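Local coordinates for protein endo-b-1,4-glucanase (Nasutitermes takasagoensis, PDB 1KS8) that probably hydrolyses internal beta-1,4-glucosidic linkages in cellulose, as a family 9 glycoside hydrolase with an (alpha/alpha)6 barrel fold, at residues V30-D35 against N383-S388; W221-T226 against T230-A235. All blocks are in the same frame, centred on the assembly; numbering follows the deposited sequence.

Interaction 1 of 2, residues V30-D35 against N383-S388; sequences VTWRKD and NYHVLS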
loop_
_atom_site.group_PDB
_atom_site.type_symbol
_atom_site.label_atom_id
_atom_site.label_comp_id
_atom_site.label_asym_id
_atom_site.label_seq_id
_atom_site.Cartn_x
_atom_site.Cartn_y
_atom_site.Cartn_z
ATOM N N VAL A 30 10.606 9.429 13.176
ATOM C CA VAL A 30 10.910 10.399 12.129
ATOM C C VAL A 30 10.431 11.726 12.719
ATOM O O VAL A 30 9.314 12.186 12.466
ATOM C CB VAL A 30 10.159 10.065 10.825
ATOM C CG1 VAL A 30 10.437 11.128 9.774
ATOM C CG2 VAL A 30 10.603 8.699 10.322
ATOM N N THR A 31 11.305 12.323 13.522
ATOM C CA THR A 31 11.005 13.555 14.233
ATOM C C THR A 31 10.997 14.865 13.460
ATOM O O THR A 31 10.595 15.887 14.010
ATOM C CB THR A 31 11.933 13.706 15.451
ATOM O OG1 THR A 31 13.296 13.679 15.021
ATOM C CG2 THR A 31 11.693 12.568 16.434
ATOM N N TRP A 32 11.446 14.863 12.206
ATOM C CA TRP A 32 11.391 16.106 11.445
ATOM C C TRP A 32 9.956 16.339 10.974
ATOM O O TRP A 32 9.606 17.435 10.537
ATOM C CB TRP A 32 12.368 16.104 10.260
ATOM C CG TRP A 32 12.358 14.888 9.389
ATOM C CD1 TRP A 32 13.186 13.805 9.481
ATOM C CD2 TRP A 32 11.514 14.652 8.256
ATOM N NE1 TRP A 32 12.914 12.913 8.473
ATOM C CE2 TRP A 32 11.891 13.406 7.707
ATOM C CE3 TRP A 32 10.476 15.372 7.650
ATOM C CZ2 TRP A 32 11.268 12.864 6.579
ATOM C CZ3 TRP A 32 9.855 14.833 6.529
ATOM C CH2 TRP A 32 10.254 13.589 6.006
ATOM N N ARG A 33 9.127 15.299 11.068
ATOM C CA ARG A 33 7.715 15.414 10.709
ATOM C C ARG A 33 6.988 15.956 11.939
ATOM O O ARG A 33 7.303 15.577 13.072
ATOM C CB ARG A 33 7.128 14.051 10.323
ATOM C CG ARG A 33 7.370 13.616 8.879
ATOM C CD ARG A 33 6.762 14.600 7.882
ATOM N NE ARG A 33 5.505 15.153 8.379
ATOM C CZ ARG A 33 4.371 14.471 8.505
ATOM N NH1 ARG A 33 4.313 13.193 8.153
ATOM N NH2 ARG A 33 3.304 15.063 9.030
ATOM N N LYS A 34 6.017 16.837 11.716
ATOM C CA LYS A 34 5.266 17.450 12.809
ATOM C C LYS A 34 3.761 17.246 12.678
ATOM O O LYS A 34 3.268 16.841 11.627
ATOM C CB LYS A 34 5.553 18.953 12.848
ATOM C CG LYS A 34 7.029 19.318 12.861
ATOM C CD LYS A 34 7.730 18.787 14.099
ATOM C CE LYS A 34 9.221 19.075 14.037
ATOM N NZ LYS A 34 9.957 18.531 15.212
ATOM N N ASP A 35 3.036 17.537 13.754
ATOM C CA ASP A 35 1.583 17.414 13.748
ATOM C C ASP A 35 1.026 18.251 12.598
ATOM O O ASP A 35 1.473 19.376 12.364
ATOM C CB ASP A 35 0.990 17.927 15.065
ATOM C CG ASP A 35 1.415 17.105 16.266
ATOM O OD1 ASP A 35 1.985 16.009 16.089
ATOM O OD2 ASP A 35 1.162 17.565 17.401
ATOM N N ASN A 383 16.913 16.827 -1.316
ATOM C CA ASN A 383 15.877 17.083 -0.321
ATOM C C ASN A 383 16.553 17.249 1.032
ATOM O O ASN A 383 17.413 16.450 1.405
ATOM C CB ASN A 383 14.880 15.921 -0.274
ATOM C CG ASN A 383 13.873 15.971 -1.405
ATOM O OD1 ASN A 383 14.175 16.434 -2.502
ATOM N ND2 ASN A 383 12.665 15.479 -1.143
ATOM N N TYR A 384 16.159 18.287 1.760
ATOM C CA TYR A 384 16.745 18.581 3.062
ATOM C C TYR A 384 16.775 17.372 3.992
ATOM O O TYR A 384 17.799 17.089 4.614
ATOM C CB TYR A 384 15.991 19.741 3.721
ATOM C CG TYR A 384 16.638 20.241 4.991
ATOM C CD1 TYR A 384 16.435 19.586 6.202
ATOM C CD2 TYR A 384 17.466 21.364 4.977
ATOM C CE1 TYR A 384 17.036 20.033 7.374
ATOM C CE2 TYR A 384 18.077 21.822 6.147
ATOM C CZ TYR A 384 17.853 21.149 7.340
ATOM O OH TYR A 384 18.437 21.594 8.507
ATOM N N HIS A 385 15.654 16.664 4.087
ATOM C CA HIS A 385 15.566 15.477 4.932
ATOM C C HIS A 385 15.685 14.223 4.080
ATOM O O HIS A 385 15.110 14.145 2.994
ATOM C CB HIS A 385 14.218 15.408 5.655
ATOM C CG HIS A 385 13.886 16.623 6.462
ATOM N ND1 HIS A 385 14.570 16.966 7.609
ATOM C CD2 HIS A 385 12.923 17.560 6.301
ATOM C CE1 HIS A 385 14.038 18.064 8.120
ATOM N NE2 HIS A 385 13.038 18.445 7.345
ATOM N N VAL A 386 16.431 13.243 4.574
ATOM C CA VAL A 386 16.562 11.980 3.867
ATOM C C VAL A 386 15.272 11.208 4.147
ATOM O O VAL A 386 14.890 11.021 5.305
ATOM C CB VAL A 386 17.779 11.178 4.378
ATOM C CG1 VAL A 386 17.765 9.771 3.797
ATOM C CG2 VAL A 386 19.062 11.893 3.983
ATOM N N LEU A 387 14.600 10.774 3.087
ATOM C CA LEU A 387 13.342 10.045 3.228
ATOM C C LEU A 387 13.623 8.552 3.331
ATOM O O LEU A 387 13.269 7.762 2.452
ATOM C CB LEU A 387 12.438 10.344 2.032
ATOM C CG LEU A 387 10.997 9.835 2.102
ATOM C CD1 LEU A 387 10.287 10.422 3.320
ATOM C CD2 LEU A 387 10.272 10.235 0.824
ATOM N N SER A 388 14.258 8.175 4.432
ATOM C CA SER A 388 14.646 6.792 4.662
ATOM C C SER A 388 13.561 5.769 4.361
ATOM O O SER A 388 12.434 5.882 4.848
ATOM C CB SER A 388 15.110 6.624 6.110
ATOM O OG SER A 388 16.133 7.560 6.420
HETATM O O HOH W 1 13.275 9.907 7.468
HETATM O O HOH W 2 15.882 11.821 7.728
#
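An offset (parallel-displaced) stack of W32 on H385 joins two loops on one side of the family 9 catalytic domain, the one that follows helix 5-18 and the one that leads toward helix 408-411. The imidazole lies over the five-membered ring of the indole, with centroids 4.1 Å apart and planes within 6° of parallel. Because the two side chains run past each other in opposite directions, each ring covers the other's root: W32 CB sits over the imidazole 3.3 Å from H385 CE1, and H385 CB lies over the centre of the indole, 3.7 Å from W32 CE2. Two CH-pi contacts flank the stack. W32 turns CG between its own N and carbonyl carbon (chi1 48°), which swings the indole across to the facing loop. Its other face carries V30 CG1 and R33 CG near the rim, while Y384 CD1 lies against the far side of the imidazole. At the benzo edge L387 CD1 approaches W32 CH2 at 4.2 Å, and L387 packs on F15 and A18 of helix 5-18.

The indole N-H reaches the opposite backbone through water: W32 NE1 donates to water 1 at 3.2 Å, and this water donates to V386 O at 2.9 Å. Water 2 makes a second such bridge, with a weak bond from the indole. Tryptophan suits its place with a broad apolar face and a rim donor, histidine with a flat ring that can lie parallel. Were the imidazole protonated, as is likely at the acidic pH of these crystals, the stack would probably gain cation-pi character.

Interaction 2 of 2, residues W221-T226 against T230-A235; sequences WLYRAT and TYLNTA
Y231 and Y223 each take a leucine of the facing helix over one ring face, and these two pairings account for most of the contact. L222 CB stands over the centre of the Y231 ring, 3.6 Å from the centroid and 11° off the normal, while its branch CD1 reaches along the ring to touch Y231 CE1 at 3.4 Å. The second pair reverses the roles: L232 CB lies over the centre of the Y223 ring, 3.6 Å from Y223 CD1, and L232 CD2 follows the ring outward to Y223 CZ at 3.7 Å. Tyrosine fits because its flat face takes a leucine CB and a methyl. Y223 holds CG anti to its backbone N (chi1 171°), which carries the phenol past L232, whose side chain slants across it. Between the pairs the two backbones are nearest, at Y223 and Y231, whose CB atoms meet at 3.7 Å.

T226 crosses Y231 at about a right angle, its OG1 lying 3.5 Å from Y231 CD2. That hydroxyl donates to L222 O at 2.7 Å from above the carbonyl plane and is also bonded to D228 N, so threonine suits a helix end where the chain turns back.

The axes run 8.0 Å apart at 161°, nearly antiparallel: a helical hairpin closed by a short link, consistent with the helix packing of an (alpha/alpha)6 barrel.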
loop_
_atom_site.group_PDB
_atom_site.type_symbol
_atom_site.label_atom_id
_atom_site.label_comp_id
_atom_site.label_asym_id
_atom_site.label_seq_id
_atom_site.Cartn_x
_atom_site.Cartn_y
_atom_site.Cartn_z
ATOM N N TRP A 221 -10.934 -12.315 2.630
ATOM C CA TRP A 221 -10.315 -11.867 3.871
ATOM C C TRP A 221 -11.254 -12.025 5.060
ATOM O O TRP A 221 -10.823 -12.392 6.153
ATOM C CB TRP A 221 -9.845 -10.414 3.748
ATOM C CG TRP A 221 -8.474 -10.314 3.151
ATOM C CD1 TRP A 221 -8.147 -9.902 1.891
ATOM C CD2 TRP A 221 -7.246 -10.694 3.781
ATOM N NE1 TRP A 221 -6.786 -10.003 1.695
ATOM C CE2 TRP A 221 -6.211 -10.488 2.841
ATOM C CE3 TRP A 221 -6.920 -11.192 5.051
ATOM C CZ2 TRP A 221 -4.871 -10.764 3.132
ATOM C CZ3 TRP A 221 -5.588 -11.466 5.339
ATOM C CH2 TRP A 221 -4.580 -11.250 4.382
ATOM N N LEU A 222 -12.539 -11.756 4.849
ATOM C CA LEU A 222 -13.507 -11.908 5.928
ATOM C C LEU A 222 -13.618 -13.372 6.330
ATOM O O LEU A 222 -13.772 -13.685 7.506
ATOM C CB LEU A 222 -14.869 -11.358 5.507
ATOM C CG LEU A 222 -15.001 -9.854 5.766
ATOM C CD1 LEU A 222 -16.226 -9.309 5.065
ATOM C CD2 LEU A 222 -15.068 -9.606 7.269
ATOM N N TYR A 223 -13.533 -14.273 5.357
ATOM C CA TYR A 223 -13.597 -15.693 5.676
ATOM C C TYR A 223 -12.390 -16.056 6.536
ATOM O O TYR A 223 -12.514 -16.747 7.546
ATOM C CB TYR A 223 -13.584 -16.546 4.406
ATOM C CG TYR A 223 -13.441 -18.024 4.693
ATOM C CD1 TYR A 223 -14.388 -18.700 5.463
ATOM C CD2 TYR A 223 -12.342 -18.742 4.219
ATOM C CE1 TYR A 223 -14.246 -20.055 5.754
ATOM C CE2 TYR A 223 -12.191 -20.099 4.505
ATOM C CZ TYR A 223 -13.146 -20.747 5.273
ATOM O OH TYR A 223 -12.998 -22.085 5.562
ATOM N N ARG A 224 -11.217 -15.583 6.132
ATOM C CA ARG A 224 -9.998 -15.870 6.870
ATOM C C ARG A 224 -10.058 -15.347 8.302
ATOM O O ARG A 224 -9.554 -15.985 9.225
ATOM C CB ARG A 224 -8.792 -15.254 6.150
ATOM C CG ARG A 224 -7.457 -15.614 6.777
ATOM C CD ARG A 224 -6.293 -15.039 5.992
ATOM N NE ARG A 224 -5.031 -15.622 6.433
ATOM C CZ ARG A 224 -3.885 -15.507 5.773
ATOM N NH1 ARG A 224 -3.837 -14.822 4.638
ATOM N NH2 ARG A 224 -2.793 -16.101 6.236
ATOM N N ALA A 225 -10.685 -14.188 8.481
ATOM C CA ALA A 225 -10.791 -13.554 9.792
ATOM C C ALA A 225 -11.918 -14.063 10.686
ATOM O O ALA A 225 -11.900 -13.835 11.898
ATOM C CB ALA A 225 -10.930 -12.046 9.617
ATOM N N THR A 226 -12.892 -14.753 10.102
ATOM C CA THR A 226 -14.032 -15.241 10.874
ATOM C C THR A 226 -14.250 -16.748 10.844
ATOM O O THR A 226 -14.850 -17.308 11.764
ATOM C CB THR A 226 -15.333 -14.593 10.380
ATOM O OG1 THR A 226 -15.572 -14.995 9.023
ATOM C CG2 THR A 226 -15.233 -13.077 10.447
ATOM N N THR A 230 -19.944 -18.644 5.123
ATOM C CA THR A 230 -20.740 -17.798 4.235
ATOM C C THR A 230 -19.857 -16.898 3.367
ATOM O O THR A 230 -20.143 -16.680 2.188
ATOM C CB THR A 230 -21.730 -16.906 5.024
ATOM O OG1 THR A 230 -22.550 -16.175 4.103
ATOM C CG2 THR A 230 -20.983 -15.919 5.904
ATOM N N TYR A 231 -18.782 -16.383 3.954
ATOM C CA TYR A 231 -17.868 -15.511 3.228
ATOM C C TYR A 231 -17.090 -16.271 2.161
ATOM O O TYR A 231 -16.844 -15.747 1.076
ATOM C CB TYR A 231 -16.906 -14.830 4.203
ATOM C CG TYR A 231 -17.565 -13.771 5.060
ATOM C CD1 TYR A 231 -18.144 -12.641 4.484
ATOM C CD2 TYR A 231 -17.604 -13.896 6.446
ATOM C CE1 TYR A 231 -18.744 -11.657 5.272
ATOM C CE2 TYR A 231 -18.201 -12.920 7.241
ATOM C CZ TYR A 231 -18.767 -11.806 6.648
ATOM O OH TYR A 231 -19.346 -10.833 7.432
ATOM N N LEU A 232 -16.702 -17.506 2.467
ATOM C CA LEU A 232 -15.968 -18.316 1.503
ATOM C C LEU A 232 -16.861 -18.629 0.308
ATOM O O LEU A 232 -16.436 -18.525 -0.843
ATOM C CB LEU A 232 -15.493 -19.621 2.142
ATOM C CG LEU A 232 -14.767 -20.579 1.192
ATOM C CD1 LEU A 232 -13.541 -19.894 0.602
ATOM C CD2 LEU A 232 -14.368 -21.837 1.943
ATOM N N ASN A 233 -18.104 -19.011 0.588
ATOM C CA ASN A 233 -19.057 -19.333 -0.465
ATOM C C ASN A 233 -19.275 -18.124 -1.361
ATOM O O ASN A 233 -19.299 -18.245 -2.585
ATOM C CB ASN A 233 -20.386 -19.783 0.145
ATOM C CG ASN A 233 -20.281 -21.129 0.838
ATOM O OD1 ASN A 233 -21.154 -21.505 1.621
ATOM N ND2 ASN A 233 -19.216 -21.870 0.543
ATOM N N THR A 234 -19.432 -16.954 -0.750
ATOM C CA THR A 234 -19.627 -15.729 -1.510
ATOM C C THR A 234 -18.384 -15.439 -2.351
ATOM O O THR A 234 -18.485 -15.144 -3.539
ATOM C CB THR A 234 -19.905 -14.533 -0.572
ATOM O OG1 THR A 234 -21.157 -14.732 0.097
ATOM C CG2 THR A 234 -19.958 -13.237 -1.360
ATOM N N ALA A 235 -17.210 -15.542 -1.737
ATOM C CA ALA A 235 -15.963 -15.288 -2.451
ATOM C C ALA A 235 -15.834 -16.165 -3.694
ATOM O O ALA A 235 -15.562 -15.670 -4.788
ATOM C CB ALA A 235 -14.775 -15.521 -1.527
#

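Overall arrangement
Interactions 1 and 2 lie on opposite sides of the chain's centre, their own centres about 40 Å apart and their nearest atoms about 24 Å apart. Interaction 1 joins loops 348 residues apart in sequence, whereas interaction 2 packs neighbouring helices and is nested within the long span that interaction 1 closes. Interaction 1 is near the predicted active site: the L387 side chain is about 9 Å from that of E412 and about 10 Å from that of D403. Interaction 2 is instead near a calcium site seen in another structure of this protein, with no calcium bound in this model: the L222 side chain is about 11 Å from that of E214.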